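Local atomic coordinates of concanavalin B (PDB entry 6CAF), a protein that may bind carbohydrate in jack bean seeds, being a chitinase-like member of glycosyl hydrolase family 18. Residues V56-L61 and L73-V78. Residues are numbered along the deposited sequence; the frame is centred on the assembly and turned at random.
Sequences VFISFL and LELEGV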
ATOM      1  N   VAL A  56       3.455  -5.978  -3.917  1.00 10.87           N
ATOM      2  CA  VAL A  56       2.776  -5.249  -4.977  1.00 10.79           C
ATOM      3  C   VAL A  56       1.336  -5.028  -4.532  1.00 10.56           C
ATOM      4  O   VAL A  56       0.628  -5.976  -4.163  1.00 12.45           O
ATOM      5  CB  VAL A  56       2.819  -6.016  -6.314  1.00 12.23           C
ATOM      6  CG1 VAL A  56       2.040  -5.292  -7.385  1.00 13.56           C
ATOM      7  CG2 VAL A  56       4.247  -6.219  -6.742  1.00 14.52           C
ATOM      8  N   PHE A  57       0.907  -3.776  -4.586  1.00 10.06           N
ATOM      9  CA  PHE A  57      -0.475  -3.401  -4.307  1.00 10.54           C
ATOM     10  C   PHE A  57      -1.246  -3.323  -5.623  1.00 10.45           C
ATOM     11  O   PHE A  57      -0.965  -2.444  -6.455  1.00 12.27           O
ATOM     12  CB  PHE A  57      -0.571  -2.011  -3.671  1.00 11.03           C
ATOM     13  CG  PHE A  57       0.206  -1.816  -2.408  1.00 10.30           C
ATOM     14  CD1 PHE A  57      -0.058  -2.553  -1.272  1.00 11.38           C
ATOM     15  CD2 PHE A  57       1.166  -0.828  -2.342  1.00 11.52           C
ATOM     16  CE1 PHE A  57       0.626  -2.296  -0.108  1.00 13.37           C
ATOM     17  CE2 PHE A  57       1.826  -0.562  -1.169  1.00 13.40           C
ATOM     18  CZ  PHE A  57       1.581  -1.311  -0.047  1.00 12.73           C
ATOM     19  N   ILE A  58      -2.208  -4.222  -5.842  1.00 10.50           N
ATOM     20  CA  ILE A  58      -3.109  -4.117  -6.989  1.00 10.72           C
ATOM     21  C   ILE A  58      -4.115  -3.014  -6.680  1.00 10.81           C
ATOM     22  O   ILE A  58      -4.861  -3.101  -5.683  1.00 12.04           O
ATOM     23  CB  ILE A  58      -3.819  -5.443  -7.293  1.00 11.86           C
ATOM     24  CG1 ILE A  58      -2.778  -6.505  -7.688  1.00 14.17           C
ATOM     25  CG2 ILE A  58      -4.851  -5.248  -8.363  1.00 13.30           C
ATOM     26  CD1 ILE A  58      -3.341  -7.871  -7.941  1.00 16.55           C
ATOM     27  N   SER A  59      -4.095  -1.974  -7.514  1.00 10.39           N
ATOM     28  CA  SER A  59      -4.661  -0.683  -7.155  1.00 12.22           C
ATOM     29  C   SER A  59      -5.625  -0.182  -8.222  1.00 11.62           C
ATOM     30  O   SER A  59      -5.188   0.038  -9.350  1.00 13.47           O
ATOM     31  CB  SER A  59      -3.505   0.298  -6.998  1.00 14.56           C
ATOM     32  OG  SER A  59      -2.573  -0.177  -6.015  1.00 15.74           O
ATOM     33  N   PHE A  60      -6.910   0.009  -7.947  1.00 11.18           N
ATOM     34  CA  PHE A  60      -7.573  -0.008  -6.659  1.00 10.98           C
ATOM     35  C   PHE A  60      -8.980  -0.575  -6.790  1.00 11.23           C
ATOM     36  O   PHE A  60      -9.620  -0.402  -7.822  1.00 12.63           O
ATOM     37  CB  PHE A  60      -7.772   1.418  -6.126  1.00 12.18           C
ATOM     38  CG  PHE A  60      -6.488   2.149  -5.813  1.00 11.49           C
ATOM     39  CD1 PHE A  60      -5.868   1.992  -4.593  1.00 12.12           C
ATOM     40  CD2 PHE A  60      -5.901   2.967  -6.748  1.00 12.50           C
ATOM     41  CE1 PHE A  60      -4.707   2.652  -4.295  1.00 12.71           C
ATOM     42  CE2 PHE A  60      -4.740   3.647  -6.455  1.00 13.55           C
ATOM     43  CZ  PHE A  60      -4.138   3.475  -5.235  1.00 12.96           C
ATOM     44  N   LEU A  61      -9.470  -1.171  -5.702  1.00 11.25           N
ATOM     45  CA  LEU A  61     -10.915  -1.389  -5.521  1.00 10.75           C
ATOM     46  C   LEU A  61     -11.451  -0.071  -4.965  1.00 11.77           C
ATOM     47  O   LEU A  61     -11.215   0.263  -3.808  1.00 11.79           O
ATOM     48  CB  LEU A  61     -11.174  -2.543  -4.576  1.00 11.45           C
ATOM     49  CG  LEU A  61     -12.622  -3.005  -4.553  1.00 12.45           C
ATOM     50  CD1 LEU A  61     -12.923  -3.898  -5.743  1.00 13.53           C
ATOM     51  CD2 LEU A  61     -12.939  -3.706  -3.256  1.00 13.94           C
ATOM     52  N   LEU A  73     -14.069  -4.771  -9.677  1.00 15.13           N
ATOM     53  CA  LEU A  73     -12.757  -4.214  -9.853  1.00 14.02           C
ATOM     54  C   LEU A  73     -12.594  -3.656 -11.263  1.00 14.44           C
ATOM     55  O   LEU A  73     -12.884  -4.325 -12.255  1.00 16.84           O
ATOM     56  CB  LEU A  73     -11.708  -5.293  -9.560  1.00 14.47           C
ATOM     57  CG  LEU A  73     -10.256  -4.799  -9.567  1.00 15.49           C
ATOM     58  CD1 LEU A  73     -10.004  -3.844  -8.416  1.00 15.34           C
ATOM     59  CD2 LEU A  73      -9.343  -5.982  -9.486  1.00 17.54           C
ATOM     60  N   GLU A  74     -12.114  -2.427 -11.335  1.00 14.19           N
ATOM     61  CA  GLU A  74     -11.780  -1.795 -12.599  1.00 16.30           C
ATOM     62  C   GLU A  74     -10.391  -1.191 -12.453  1.00 15.54           C
ATOM     63  O   GLU A  74     -10.170  -0.313 -11.632  1.00 19.58           O
ATOM     64  CB  GLU A  74     -12.768  -0.670 -12.908  1.00 19.89           C
ATOM     65  CG  GLU A  74     -14.161  -1.130 -13.287  1.00 23.83           C
ATOM     66  CD  GLU A  74     -14.380  -1.248 -14.786  1.00 29.47           C
ATOM     67  OE1 GLU A  74     -13.425  -1.177 -15.575  1.00 31.33           O
ATOM     68  OE2 GLU A  74     -15.539  -1.420 -15.157  1.00 34.34           O
ATOM     69  N   LEU A  75      -9.470  -1.701 -13.246  1.00 15.31           N
ATOM     70  CA  LEU A  75      -8.095  -1.208 -13.270  1.00 15.74           C
ATOM     71  C   LEU A  75      -7.943  -0.434 -14.577  1.00 17.40           C
ATOM     72  O   LEU A  75      -8.146  -1.002 -15.664  1.00 18.33           O
ATOM     73  CB  LEU A  75      -7.113  -2.375 -13.199  1.00 15.70           C
ATOM     74  CG  LEU A  75      -7.199  -3.229 -11.922  1.00 15.12           C
ATOM     75  CD1 LEU A  75      -6.105  -4.284 -11.944  1.00 16.98           C
ATOM     76  CD2 LEU A  75      -7.112  -2.370 -10.671  1.00 17.05           C
ATOM     77  N   GLU A  76      -7.619   0.861 -14.461  1.00 17.98           N
ATOM     78  CA  GLU A  76      -7.696   1.809 -15.568  1.00 19.89           C
ATOM     79  C   GLU A  76      -6.864   1.366 -16.760  1.00 18.62           C
ATOM     80  O   GLU A  76      -5.643   1.225 -16.665  1.00 20.95           O
ATOM     81  CB  GLU A  76      -7.253   3.189 -15.097  1.00 25.85           C
ATOM     82  CG  GLU A  76      -7.457   4.292 -16.110  1.00 33.93           C
ATOM     83  CD  GLU A  76      -6.768   5.575 -15.669  1.00 81.15           C
ATOM     84  OE1 GLU A  76      -7.226   6.168 -14.622  1.00135.42           O
ATOM     85  OE2 GLU A  76      -5.740   5.947 -16.363  1.00113.24           O
ATOM     86  N   GLY A  77      -7.538   1.118 -17.874  1.00 22.46           N
ATOM     87  CA  GLY A  77      -6.863   0.707 -19.089  1.00 23.44           C
ATOM     88  C   GLY A  77      -6.265  -0.684 -19.042  1.00 21.68           C
ATOM     89  O   GLY A  77      -5.464  -1.047 -19.927  1.00 26.53           O
ATOM     90  N   VAL A  78      -6.635  -1.450 -18.022  1.00 18.60           N
ATOM     91  CA  VAL A  78      -6.039  -2.760 -17.802  1.00 18.75           C
ATOM     92  C   VAL A  78      -7.121  -3.851 -17.815  1.00 20.35           C
ATOM     93  O   VAL A  78      -7.058  -4.789 -18.589  1.00 21.39           O
ATOM     94  CB  VAL A  78      -5.274  -2.814 -16.478  1.00 18.67           C
ATOM     95  CG1 VAL A  78      -4.777  -4.216 -16.201  1.00 21.60           C
ATOM     96  CG2 VAL A  78      -4.096  -1.853 -16.508  1.00 21.28           C
TER
HETATM   97  O   HOH W   1      -6.442   1.656 -11.962  1.00 20.37           O
HETATM   98  O   HOH W   2     -12.089  -0.751  -8.922  1.00 15.40           O
HETATM   99  O   HOH W   3      -8.414   1.387 -10.102  1.00 18.65           O
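Strand residues Ser59 to Leu61 and the extended loop residues Leu73 to Glu76 lie side by side without pairing directly, the CA atoms of Phe60 and Leu75 6.7 Å apart. Three waters carry the polar link between Ser59 and Phe60 and Glu74 and Glu76. One can donate to Phe60 O and accepts from Glu74 N; the next accepts from Phe60 N at 3.0 Å and can donate to Glu74 O, so both backbone groups of Phe60 are served. The third accepts from Glu76 N and reaches Ser59 O only weakly. Beside this row the leucines bring the segments into direct contact. Leu75 lies against the outward side of the strand: CD2 is 3.4 Å from Ser59 O, while CD1 meets Ile58 CG2 at 3.9 Å, the two side chains crossing at about a right angle. With chi1 at -63°, Ile58 CG1 sits beside the backbone N and CG2 anti to it, which sets CG2 toward Leu75. Leu73 sends CD1 to Phe60 O at 3.5 Å and to Leu61 CD1 at 4.0 Å. Phe60 turns away from the loop, one ring face covered by Ser59 CB, and packs on Ala107 and Pro111; Ser59 OG bonds to Phe57 O from above its carbonyl plane. The Ser59-Phe60 peptide is cis, a non-proline cis bond of the kind known in family 18 barrels. Here the loop leading to helix 91-99 packs along the outside of strand 55-64, in a beta-to-alpha connection of the TIM barrel.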